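Local coordinates for protein putative alcohol dehydrogenase (Sinorhizobium meliloti, PDB 4J6F) that probably acts as an NAD(P)-dependent, zinc-type alcohol dehydrogenase of the medium-chain dehydrogenase/reductase superfamily, at residues 113-118 / 184-189; 178-183 / 341-346; 235-240 / 255-260; 280-285 / 304-309. All coordinates share one frame; numbering follows the deposited sequence.

The four contacts form two pairs. Contacts 1 and 2 have centres about 10 Å apart and share helix 182-185; they touch directly, with a probable hydrogen bond from His117 NE2 to Asp182 OD2, and their segments alternate along the chain. Together they tie strand 113-121, part of the GroES-like half, to the end of helix 333-344. Contacts 3 and 4 follow one another within the span that contact 2 closes, with centres about 15 Å apart. Contact 3 joins strands 233-238 and 253-256 of the parallel Rossmann sheet, contact 4 the loops leaving strands 277-280 and 299-302; both probably brace the sheet end where relatives bind the dinucleotide. Centres of the two pairs lie about 27 to 31 Å apart.

Contact 1. Residues 113-118 / 184-189; sequences DTVGHI and ELATFC
The CG2 methyl of Val115 lies against the backbone at the end of helix 182-185, where it approaches Ala186 N at 3.5 Å. The same methyl meets Ala186 CB and Leu185 CB, each at 3.8 Å: CG1 of Val115 lies opposite the backbone N (chi1 174°), which puts CG2 beside that N as the branch that meets the turn. That turn, type I from Leu185 to Phe188, leads directly into helix 189-201. Asp113 reaches alongside it: CB rests on Ala186 O, and OD1 comes within 3.6 Å of Cys189 CB. The carboxylate is gripped by residues next to the contact, with OD1 accepting from Cys190 N in the first turn of helix 189-201, while OD2 accepts from Asn74 ND2 and forms a salt bridge with Lys376 NZ. With an alanine here, Lys376 would probably lose its charged mate, and Cys190 N its acceptor. Within the turn, Thr187 OG1 donates to Glu184 O at 3.0 Å. Between residues 113-118 and 184-189, strand 113-121 meets the turn by van der Waals packing alone, apolar at Val115, without a direct hydrogen bond, whereas the buried carboxylate is satisfied by partners around it.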
loop_
_atom_site.group_PDB
_atom_site.type_symbol
_atom_site.label_atom_id
_atom_site.label_comp_id
_atom_site.label_asym_id
_atom_site.label_seq_id
_atom_site.Cartn_x
_atom_site.Cartn_y
_atom_site.Cartn_z
ATOM N N ASP A 113 1.471 20.419 19.878
ATOM C CA ASP A 113 2.887 20.807 19.883
ATOM C C ASP A 113 3.256 21.744 21.017
ATOM O O ASP A 113 3.597 22.902 20.793
ATOM C CB ASP A 113 3.257 21.434 18.549
ATOM C CG ASP A 113 3.020 20.498 17.392
ATOM O OD1 ASP A 113 2.959 19.275 17.639
ATOM O OD2 ASP A 113 2.881 20.980 16.245
ATOM N N THR A 114 3.208 21.223 22.235
ATOM C CA THR A 114 3.346 22.039 23.435
ATOM C C THR A 114 4.795 22.136 23.916
ATOM O O THR A 114 5.512 21.129 24.014
ATOM C CB THR A 114 2.456 21.484 24.558
ATOM O OG1 THR A 114 1.126 21.318 24.057
ATOM C CG2 THR A 114 2.415 22.418 25.735
ATOM N N VAL A 115 5.220 23.361 24.205
ATOM C CA VAL A 115 6.474 23.584 24.909
ATOM C C VAL A 115 6.148 24.326 26.212
ATOM O O VAL A 115 5.261 25.186 26.229
ATOM C CB VAL A 115 7.481 24.393 24.050
ATOM C CG1 VAL A 115 8.725 24.749 24.858
ATOM C CG2 VAL A 115 7.881 23.619 22.805
ATOM N N GLY A 116 6.853 23.996 27.295
ATOM C CA GLY A 116 6.687 24.721 28.560
ATOM C C GLY A 116 7.745 24.451 29.617
ATOM O O GLY A 116 8.764 23.814 29.351
ATOM N N HIS A 117 7.477 24.932 30.831
ATOM C CA HIS A 117 8.382 24.797 31.981
ATOM C C HIS A 117 7.708 23.996 33.099
ATOM O O HIS A 117 6.590 24.310 33.512
ATOM C CB HIS A 117 8.825 26.183 32.456
ATOM C CG HIS A 117 9.617 26.926 31.426
ATOM N ND1 HIS A 117 10.984 27.095 31.512
ATOM C CD2 HIS A 117 9.242 27.493 30.251
ATOM C CE1 HIS A 117 11.413 27.758 30.450
ATOM N NE2 HIS A 117 10.376 28.006 29.666
ATOM N N ILE A 118 8.367 22.936 33.558
ATOM C CA ILE A 118 7.808 22.110 34.614
ATOM C C ILE A 118 7.751 22.936 35.885
ATOM O O ILE A 118 8.773 23.445 36.332
ATOM C CB ILE A 118 8.666 20.860 34.869
ATOM C CG1 ILE A 118 8.801 20.033 33.581
ATOM C CG2 ILE A 118 8.081 20.045 36.020
ATOM C CD1 ILE A 118 9.450 18.687 33.780
ATOM N N GLU A 184 10.094 28.390 18.826
ATOM C CA GLU A 184 10.748 27.673 17.736
ATOM C C GLU A 184 10.609 26.176 17.932
ATOM O O GLU A 184 10.311 25.430 17.000
ATOM C CB GLU A 184 12.223 28.074 17.637
ATOM C CG GLU A 184 12.422 29.526 17.203
ATOM C CD GLU A 184 13.875 29.912 16.976
ATOM O OE1 GLU A 184 14.136 30.571 15.944
ATOM O OE2 GLU A 184 14.750 29.577 17.812
ATOM N N LEU A 185 10.802 25.750 19.170
ATOM C CA LEU A 185 10.691 24.358 19.551
ATOM C C LEU A 185 9.273 23.813 19.394
ATOM O O LEU A 185 9.084 22.614 19.209
ATOM C CB LEU A 185 11.134 24.230 21.000
ATOM C CG LEU A 185 11.828 22.957 21.445
ATOM C CD1 LEU A 185 12.934 22.570 20.475
ATOM C CD2 LEU A 185 12.384 23.196 22.835
ATOM N N ALA A 186 8.274 24.688 19.469
ATOM C CA ALA A 186 6.869 24.272 19.393
ATOM C C ALA A 186 6.383 23.984 17.969
ATOM O O ALA A 186 5.199 23.720 17.741
ATOM C CB ALA A 186 5.984 25.317 20.046
ATOM N N THR A 187 7.286 24.040 17.000
ATOM C CA THR A 187 6.880 23.867 15.620
ATOM C C THR A 187 6.948 22.400 15.222
ATOM O O THR A 187 6.407 22.020 14.199
ATOM C CB THR A 187 7.732 24.730 14.652
ATOM O OG1 THR A 187 9.076 24.234 14.589
ATOM C CG2 THR A 187 7.763 26.179 15.095
ATOM N N PHE A 188 7.584 21.568 16.042
ATOM C CA PHE A 188 8.047 20.259 15.561
ATOM C C PHE A 188 7.149 19.034 15.745
ATOM O O PHE A 188 6.915 18.301 14.783
ATOM C CB PHE A 188 9.425 19.941 16.123
ATOM C CG PHE A 188 10.518 20.835 15.617
ATOM C CD1 PHE A 188 10.969 20.736 14.313
ATOM C CD2 PHE A 188 11.138 21.736 16.463
ATOM C CE1 PHE A 188 12.004 21.537 13.859
ATOM C CE2 PHE A 188 12.174 22.540 16.016
ATOM C CZ PHE A 188 12.613 22.440 14.711
ATOM N N CYS A 189 6.613 18.786 16.933
ATOM C CA CYS A 189 6.206 17.427 17.303
ATOM C C CYS A 189 5.128 16.622 16.539
ATOM O O CYS A 189 5.397 15.503 16.152
ATOM C CB CYS A 189 5.817 17.432 18.777
ATOM S SG CYS A 189 5.197 15.861 19.376
#

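Contact 2. Residues 178-183 / 341-346; sequences TDLTDI and RYIEEK
Thr178 and Leu180 face the carboxyl-terminal end of helix 333-344, with an ST turn on one side of the contact and a Schellman helix cap on the other. Residues 178-180 form the ST turn, and Lys346, with positive phi, closes the helix in the Schellman motif, which includes a bond from Lys346 N to Ile343 O.

The apolar part centres on Ile343 CG2, which receives Leu180 CD1 and Thr178 CG2, both at 4.2 Å. Leu185 and Phe188 touch Leu180 and Ile343 as well, so the pair belongs to a larger apolar cluster between this helix and helix 182-185.

The polar part begins inside the first segment, where Thr178 OG1 accepts from Leu180 N at 3.3 Å, with an N-H...O angle of 153°. Thr178 chi1 of 177° sets OG1 opposite its own N and directs the hydroxyl to the turn, while CG2 sits between the backbone N and the carbonyl carbon, from where it meets Ile343. Replacing Thr178 by an alanine is likely to leave Leu180 N without its acceptor in the ST turn and to open a gap beside Ile343 CG2. A further link between the same parts of the fold runs from Glu344 OE1 to Ala177 N.

The charged part lies towards the surface. Lys346, bent at its last torsion, meets the Asp179 side chain at about a right angle and passes Leu180 in the opposite direction. Its NZ binds Asp179 OD1 at 3.1 Å in a salt bridge, with a weak second bond to OD2 at 3.3 Å; NZ meets OD1 on the syn side, 31° out of the carboxylate plane.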
loop_
_atom_site.group_PDB
_atom_site.type_symbol
_atom_site.label_atom_id
_atom_site.label_comp_id
_atom_site.label_asym_id
_atom_site.label_seq_id
_atom_site.Cartn_x
_atom_site.Cartn_y
_atom_site.Cartn_z
ATOM N N THR A 178 19.272 22.222 23.004
ATOM C CA THR A 178 19.217 23.203 21.913
ATOM C C THR A 178 19.018 24.627 22.405
ATOM O O THR A 178 18.464 24.861 23.475
ATOM C CB THR A 178 18.145 22.853 20.845
ATOM O OG1 THR A 178 18.107 23.885 19.857
ATOM C CG2 THR A 178 16.753 22.708 21.462
ATOM N N ASP A 179 19.464 25.570 21.591
ATOM C CA ASP A 179 19.427 26.992 21.919
ATOM C C ASP A 179 18.185 27.674 21.333
ATOM O O ASP A 179 18.062 28.896 21.363
ATOM C CB ASP A 179 20.707 27.671 21.403
ATOM C CG ASP A 179 21.102 27.189 19.996
ATOM O OD1 ASP A 179 21.507 26.008 19.844
ATOM O OD2 ASP A 179 21.002 27.987 19.040
ATOM N N LEU A 180 17.259 26.882 20.809
ATOM C CA LEU A 180 16.047 27.423 20.221
ATOM C C LEU A 180 15.073 27.982 21.250
ATOM O O LEU A 180 14.965 27.474 22.363
ATOM C CB LEU A 180 15.333 26.356 19.408
ATOM C CG LEU A 180 16.017 25.612 18.251
ATOM C CD1 LEU A 180 15.045 24.574 17.696
ATOM C CD2 LEU A 180 16.527 26.519 17.136
ATOM N N THR A 181 14.370 29.037 20.843
ATOM C CA THR A 181 13.195 29.586 21.526
ATOM C C THR A 181 12.143 28.528 21.830
ATOM O O THR A 181 11.991 27.563 21.081
ATOM C CB THR A 181 12.499 30.597 20.605
ATOM O OG1 THR A 181 13.484 31.348 19.920
ATOM C CG2 THR A 181 11.667 31.555 21.372
ATOM N N ASP A 182 11.396 28.735 22.911
ATOM C CA ASP A 182 10.207 27.939 23.194
ATOM C C ASP A 182 9.274 27.924 21.980
ATOM O O ASP A 182 8.825 26.848 21.557
ATOM C CB ASP A 182 9.478 28.446 24.441
ATOM C CG ASP A 182 10.341 28.377 25.705
ATOM O OD1 ASP A 182 11.525 27.956 25.625
ATOM O OD2 ASP A 182 9.830 28.749 26.792
ATOM N N ILE A 183 9.016 29.097 21.400
ATOM C CA ILE A 183 8.206 29.175 20.178
ATOM C C ILE A 183 8.779 28.327 19.030
ATOM O O ILE A 183 8.035 27.618 18.356
ATOM C CB ILE A 183 7.994 30.629 19.700
ATOM C CG1 ILE A 183 7.105 31.408 20.694
ATOM C CG2 ILE A 183 7.381 30.644 18.309
ATOM C CD1 ILE A 183 7.087 32.915 20.517
ATOM N N ARG A 341 16.854 14.004 18.182
ATOM C CA ARG A 341 18.222 13.981 17.694
ATOM C C ARG A 341 18.437 14.959 16.525
ATOM O O ARG A 341 19.427 15.700 16.502
ATOM C CB ARG A 341 18.588 12.555 17.300
ATOM C CG ARG A 341 19.964 12.090 17.739
ATOM C CD ARG A 341 19.979 10.591 18.023
ATOM N NE ARG A 341 19.470 9.769 16.911
ATOM C CZ ARG A 341 18.466 8.891 17.010
ATOM N NH1 ARG A 341 17.849 8.699 18.174
ATOM N NH2 ARG A 341 18.080 8.201 15.945
ATOM N N TYR A 342 17.497 14.985 15.577
ATOM C CA TYR A 342 17.580 15.885 14.419
ATOM C C TYR A 342 17.575 17.351 14.831
ATOM O O TYR A 342 18.393 18.157 14.353
ATOM C CB TYR A 342 16.412 15.661 13.457
ATOM C CG TYR A 342 16.550 14.509 12.485
ATOM C CD1 TYR A 342 17.794 13.959 12.173
ATOM C CD2 TYR A 342 15.424 13.990 11.846
ATOM C CE1 TYR A 342 17.908 12.904 11.274
ATOM C CE2 TYR A 342 15.527 12.941 10.939
ATOM C CZ TYR A 342 16.771 12.404 10.659
ATOM O OH TYR A 342 16.869 11.377 9.763
ATOM N N ILE A 343 16.624 17.693 15.696
ATOM C CA ILE A 343 16.547 19.029 16.271
ATOM C C ILE A 343 17.879 19.428 16.908
ATOM O O ILE A 343 18.382 20.530 16.646
ATOM C CB ILE A 343 15.412 19.139 17.300
ATOM C CG1 ILE A 343 14.046 19.107 16.597
ATOM C CG2 ILE A 343 15.571 20.418 18.103
ATOM C CD1 ILE A 343 12.886 18.675 17.478
ATOM N N GLU A 344 18.452 18.521 17.710
ATOM C CA GLU A 344 19.688 18.798 18.461
ATOM C C GLU A 344 20.894 18.980 17.569
ATOM O O GLU A 344 21.615 19.955 17.705
ATOM C CB GLU A 344 19.948 17.730 19.509
ATOM C CG GLU A 344 19.003 17.832 20.698
ATOM C CD GLU A 344 19.205 16.714 21.702
ATOM O OE1 GLU A 344 18.786 16.854 22.880
ATOM O OE2 GLU A 344 19.792 15.688 21.301
ATOM N N GLU A 345 21.090 18.054 16.634
ATOM C CA GLU A 345 22.181 18.135 15.651
ATOM C C GLU A 345 21.933 19.210 14.591
ATOM O O GLU A 345 22.736 19.376 13.682
ATOM C CB GLU A 345 22.379 16.779 14.965
ATOM C CG GLU A 345 22.785 15.643 15.894
ATOM C CD GLU A 345 22.496 14.260 15.317
ATOM O OE1 GLU A 345 22.125 14.145 14.122
ATOM O OE2 GLU A 345 22.640 13.272 16.066
ATOM N N LYS A 346 20.815 19.923 14.713
ATOM C CA LYS A 346 20.378 20.926 13.726
ATOM C C LYS A 346 20.317 20.429 12.264
ATOM O O LYS A 346 20.676 21.156 11.335
ATOM C CB LYS A 346 21.211 22.211 13.844
ATOM C CG LYS A 346 20.915 23.018 15.098
ATOM C CD LYS A 346 21.805 24.246 15.198
ATOM C CE LYS A 346 21.787 24.832 16.599
ATOM N NZ LYS A 346 20.464 25.415 16.973
#

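Contact 3. Residues 235-240 / 255-260; sequences IAVAGP and VTRGQG
Strands 233-238 and 253-256 are the two strands of a beta-alpha-beta unit in the Rossmann domain, joined through helix 243-248; here Val237 pairs with Val255 and Ala238 with Thr256 in parallel register. Strand 253-256 is the outermost on this side of the six-stranded sheet, at least within the chain.

Three backbone hydrogen bonds hold the pair. Val255 N donates to Ala236 O at 2.9 Å, and Val255 O accepts from Ala238 N at 2.9 Å, so both polar atoms of Val255 bind the same neighbouring strand. Arg257 N then reaches Ala238 O at 3.0 Å, which carries the ladder one step beyond the end of strand 253-256. A CA-H...O contact from Thr256 CA to Ala238 O supplements it.

On one face, Val255 sits between Ile235, whose CG2 is 4.5 Å from Val255 CG2, and side chains of helix 262-270. On the other, Ala238 packs on Met246 of helix 243-248, and Thr256 turns CG2 to within 3.9 Å of Pro240 CA while its OG1 bonds to Glu243 OE2. Arg257, bent at chi3 (-66°), folds its guanidinium back with one face over Ala238 C and brings NH1 to 3.7 Å from Gly239 CA.

Because the cross-strand bonds use main-chain atoms, the register probably depends little on side-chain identity; helices 262-270 and 243-248 pack on the two faces, and the long polar chain of Arg257 lies at the carboxyl-terminal end of strand 233-238, the end where Rossmann relatives bind dinucleotide.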
loop_
_atom_site.group_PDB
_atom_site.type_symbol
_atom_site.label_atom_id
_atom_site.label_comp_id
_atom_site.label_asym_id
_atom_site.label_seq_id
_atom_site.Cartn_x
_atom_site.Cartn_y
_atom_site.Cartn_z
ATOM N N ILE A 235 11.350 16.904 -4.067
ATOM C CA ILE A 235 10.842 17.823 -5.082
ATOM C C ILE A 235 9.461 18.269 -4.639
ATOM O O ILE A 235 8.541 17.452 -4.524
ATOM C CB ILE A 235 10.751 17.163 -6.477
ATOM C CG1 ILE A 235 12.143 16.871 -7.017
ATOM C CG2 ILE A 235 10.015 18.061 -7.463
ATOM C CD1 ILE A 235 12.119 16.008 -8.248
ATOM N N ALA A 236 9.318 19.562 -4.389
ATOM C CA ALA A 236 8.095 20.098 -3.817
ATOM C C ALA A 236 7.067 20.353 -4.902
ATOM O O ALA A 236 7.419 20.803 -5.991
ATOM C CB ALA A 236 8.399 21.377 -3.061
ATOM N N VAL A 237 5.802 20.043 -4.616
ATOM C CA VAL A 237 4.707 20.536 -5.450
ATOM C C VAL A 237 4.072 21.592 -4.605
ATOM O O VAL A 237 3.517 21.276 -3.551
ATOM C CB VAL A 237 3.635 19.483 -5.776
ATOM C CG1 VAL A 237 2.527 20.121 -6.588
ATOM C CG2 VAL A 237 4.228 18.304 -6.536
ATOM N N ALA A 238 4.164 22.841 -5.049
ATOM C CA ALA A 238 3.737 23.975 -4.212
ATOM C C ALA A 238 2.774 24.901 -4.911
ATOM O O ALA A 238 2.818 25.047 -6.137
ATOM C CB ALA A 238 4.942 24.774 -3.723
ATOM N N GLY A 239 1.925 25.545 -4.112
ATOM C CA GLY A 239 1.068 26.630 -4.599
ATOM C C GLY A 239 1.824 27.780 -5.256
ATOM O O GLY A 239 3.024 27.963 -5.000
ATOM N N PRO A 240 1.133 28.553 -6.125
ATOM C CA PRO A 240 1.736 29.750 -6.737
ATOM C C PRO A 240 2.249 30.737 -5.679
ATOM O O PRO A 240 1.556 30.988 -4.686
ATOM C CB PRO A 240 0.585 30.368 -7.550
ATOM C CG PRO A 240 -0.657 29.634 -7.144
ATOM C CD PRO A 240 -0.219 28.288 -6.652
ATOM N N VAL A 255 7.660 22.435 -8.386
ATOM C CA VAL A 255 6.661 22.364 -9.428
ATOM C C VAL A 255 5.446 23.133 -8.890
ATOM O O VAL A 255 4.957 22.851 -7.795
ATOM C CB VAL A 255 6.298 20.891 -9.733
ATOM C CG1 VAL A 255 5.037 20.807 -10.569
ATOM C CG2 VAL A 255 7.445 20.171 -10.428
ATOM N N THR A 256 4.988 24.124 -9.648
ATOM C CA THR A 256 3.829 24.935 -9.273
ATOM C C THR A 256 2.542 24.208 -9.650
ATOM O O THR A 256 2.380 23.766 -10.789
ATOM C CB THR A 256 3.872 26.314 -9.959
ATOM O OG1 THR A 256 5.129 26.951 -9.688
ATOM C CG2 THR A 256 2.749 27.195 -9.460
ATOM N N ARG A 257 1.628 24.087 -8.696
ATOM C CA ARG A 257 0.429 23.286 -8.914
ATOM C C ARG A 257 -0.421 23.820 -10.065
ATOM O O ARG A 257 -0.890 23.041 -10.897
ATOM C CB ARG A 257 -0.400 23.183 -7.635
ATOM C CG ARG A 257 -1.304 21.960 -7.587
ATOM C CD ARG A 257 -2.238 22.014 -6.389
ATOM N NE ARG A 257 -1.543 21.914 -5.100
ATOM C CZ ARG A 257 -1.294 22.944 -4.287
ATOM N NH1 ARG A 257 -1.677 24.180 -4.619
ATOM N NH2 ARG A 257 -0.654 22.736 -3.138
ATOM N N GLY A 258 -0.590 25.143 -10.115
ATOM C CA GLY A 258 -1.447 25.804 -11.104
ATOM C C GLY A 258 -1.441 25.241 -12.520
ATOM O O GLY A 258 -2.329 24.478 -12.897
ATOM N N GLN A 259 -0.424 25.611 -13.295
ATOM C CA GLN A 259 -0.436 25.412 -14.750
ATOM C C GLN A 259 0.413 24.238 -15.258
ATOM O O GLN A 259 1.442 23.876 -14.672
ATOM C CB GLN A 259 -0.070 26.725 -15.484
ATOM C CG GLN A 259 1.423 27.066 -15.576
ATOM C CD GLN A 259 2.145 27.092 -14.229
ATOM O OE1 GLN A 259 1.640 27.627 -13.243
ATOM N NE2 GLN A 259 3.341 26.515 -14.190
ATOM N N GLY A 260 -0.045 23.662 -16.366
ATOM C CA GLY A 260 0.653 22.578 -17.039
ATOM C C GLY A 260 0.097 21.211 -16.700
ATOM O O GLY A 260 -0.811 21.077 -15.873
#

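Contact 4. Residues 280-285 / 304-309; sequences DLVGGP and GAIAGP
Val282, with CG1 opposite its backbone N (chi1 -176°), sends that methyl to Ala307 CB, 3.5 Å away; Val282 CG1 also meets Ile306 CG2, at 4.4 Å. Chi1 of -174° in Asp280 sets its carboxylate beside the turn that carries Val282: OD1 accepts from Val282 N at 3.0 Å, the Asx turn, and from Gly283 N at 2.9 Å, both donors coming from the same face of the carboxylate plane. Thr213 OG1 bonds the same oxygen and Tyr300 OH bonds OD2, so the loop is fixed at its root. These segments are the loops after strands 277-280 and 299-302, neighbours in the parallel sheet of the Rossmann domain, and lie at the carboxyl-terminal ends of its strands, where relatives of this family bind the dinucleotide. Main-chain bonds join them. Ile306 N donates to Leu281 O at 3.1 Å, and Ala307 N to Val282 O at 3.0 Å. A weak bond runs from Gly284 N to Gly308 O. Gly283 and Gly284 both have positive phi, which favours glycine, and a side chain on Gly283 would point at Ala305 CB. Ala305 packs on Leu315 of the second subunit, and Pro309 is hydrogen-bonded to it through its backbone.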
loop_
_atom_site.group_PDB
_atom_site.type_symbol
_atom_site.label_atom_id
_atom_site.label_comp_id
_atom_site.label_asym_id
_atom_site.label_seq_id
_atom_site.Cartn_x
_atom_site.Cartn_y
_atom_site.Cartn_z
ATOM N N ASP A 280 2.071 12.191 -0.174
ATOM C CA ASP A 280 0.862 12.914 -0.547
ATOM C C ASP A 280 0.158 13.487 0.670
ATOM O O ASP A 280 -0.153 12.757 1.613
ATOM C CB ASP A 280 -0.081 11.974 -1.281
ATOM C CG ASP A 280 -1.297 12.672 -1.831
ATOM O OD1 ASP A 280 -1.305 13.918 -1.970
ATOM O OD2 ASP A 280 -2.260 11.951 -2.147
ATOM N N LEU A 281 -0.097 14.789 0.657
ATOM C CA LEU A 281 -0.839 15.395 1.752
ATOM C C LEU A 281 -2.088 16.087 1.272
ATOM O O LEU A 281 -2.811 16.707 2.060
ATOM C CB LEU A 281 0.051 16.333 2.538
ATOM C CG LEU A 281 1.049 15.389 3.193
ATOM C CD1 LEU A 281 2.481 15.915 3.126
ATOM C CD2 LEU A 281 0.590 15.004 4.593
ATOM N N VAL A 282 -2.314 16.010 -0.032
ATOM C CA VAL A 282 -3.472 16.598 -0.679
ATOM C C VAL A 282 -4.557 15.596 -1.072
ATOM O O VAL A 282 -5.716 15.793 -0.763
ATOM C CB VAL A 282 -3.030 17.367 -1.933
ATOM C CG1 VAL A 282 -4.202 18.068 -2.581
ATOM C CG2 VAL A 282 -1.954 18.363 -1.576
ATOM N N GLY A 283 -4.169 14.514 -1.735
ATOM C CA GLY A 283 -5.121 13.544 -2.248
ATOM C C GLY A 283 -6.085 14.160 -3.241
ATOM O O GLY A 283 -5.690 14.974 -4.085
ATOM N N GLY A 284 -7.354 13.770 -3.140
ATOM C CA GLY A 284 -8.406 14.298 -4.006
ATOM C C GLY A 284 -8.183 14.113 -5.497
ATOM O O GLY A 284 -7.863 13.015 -5.952
ATOM N N PRO A 285 -8.326 15.199 -6.274
ATOM C CA PRO A 285 -8.234 15.047 -7.727
ATOM C C PRO A 285 -6.783 14.827 -8.209
ATOM O O PRO A 285 -6.564 14.495 -9.368
ATOM C CB PRO A 285 -8.801 16.368 -8.245
ATOM C CG PRO A 285 -8.498 17.368 -7.160
ATOM C CD PRO A 285 -8.323 16.618 -5.861
ATOM N N GLY A 304 -2.689 12.372 5.496
ATOM C CA GLY A 304 -3.728 13.378 5.425
ATOM C C GLY A 304 -3.977 13.703 3.968
ATOM O O GLY A 304 -3.092 13.557 3.139
ATOM N N ALA A 305 -5.190 14.126 3.651
ATOM C CA ALA A 305 -5.529 14.491 2.294
ATOM C C ALA A 305 -6.445 15.685 2.395
ATOM O O ALA A 305 -7.651 15.540 2.598
ATOM C CB ALA A 305 -6.226 13.338 1.580
ATOM N N ILE A 306 -5.924 16.867 2.174
ATOM C CA ILE A 306 -6.664 18.073 2.458
ATOM C C ILE A 306 -7.727 18.386 1.407
ATOM O O ILE A 306 -8.426 19.376 1.513
ATOM C CB ILE A 306 -5.707 19.257 2.671
ATOM C CG1 ILE A 306 -6.340 20.300 3.588
ATOM C CG2 ILE A 306 -5.276 19.854 1.348
ATOM C CD1 ILE A 306 -5.347 21.262 4.185
ATOM N N ALA A 307 -7.827 17.553 0.377
ATOM C CA ALA A 307 -8.571 17.930 -0.841
ATOM C C ALA A 307 -9.698 17.071 -1.497
ATOM O O ALA A 307 -10.252 17.535 -2.495
ATOM C CB ALA A 307 -7.590 18.365 -1.917
ATOM N N GLY A 308 -10.094 15.882 -1.029
ATOM C CA GLY A 308 -9.645 15.222 0.157
ATOM C C GLY A 308 -9.597 13.699 0.014
ATOM O O GLY A 308 -9.105 13.154 -0.987
ATOM N N PRO A 309 -10.143 13.005 1.013
ATOM C CA PRO A 309 -9.617 11.713 1.370
ATOM C C PRO A 309 -10.266 10.515 0.685
ATOM O O PRO A 309 -9.733 9.410 0.794
ATOM C CB PRO A 309 -9.865 11.669 2.880
ATOM C CG PRO A 309 -11.025 12.598 3.117
ATOM C CD PRO A 309 -11.294 13.365 1.850
#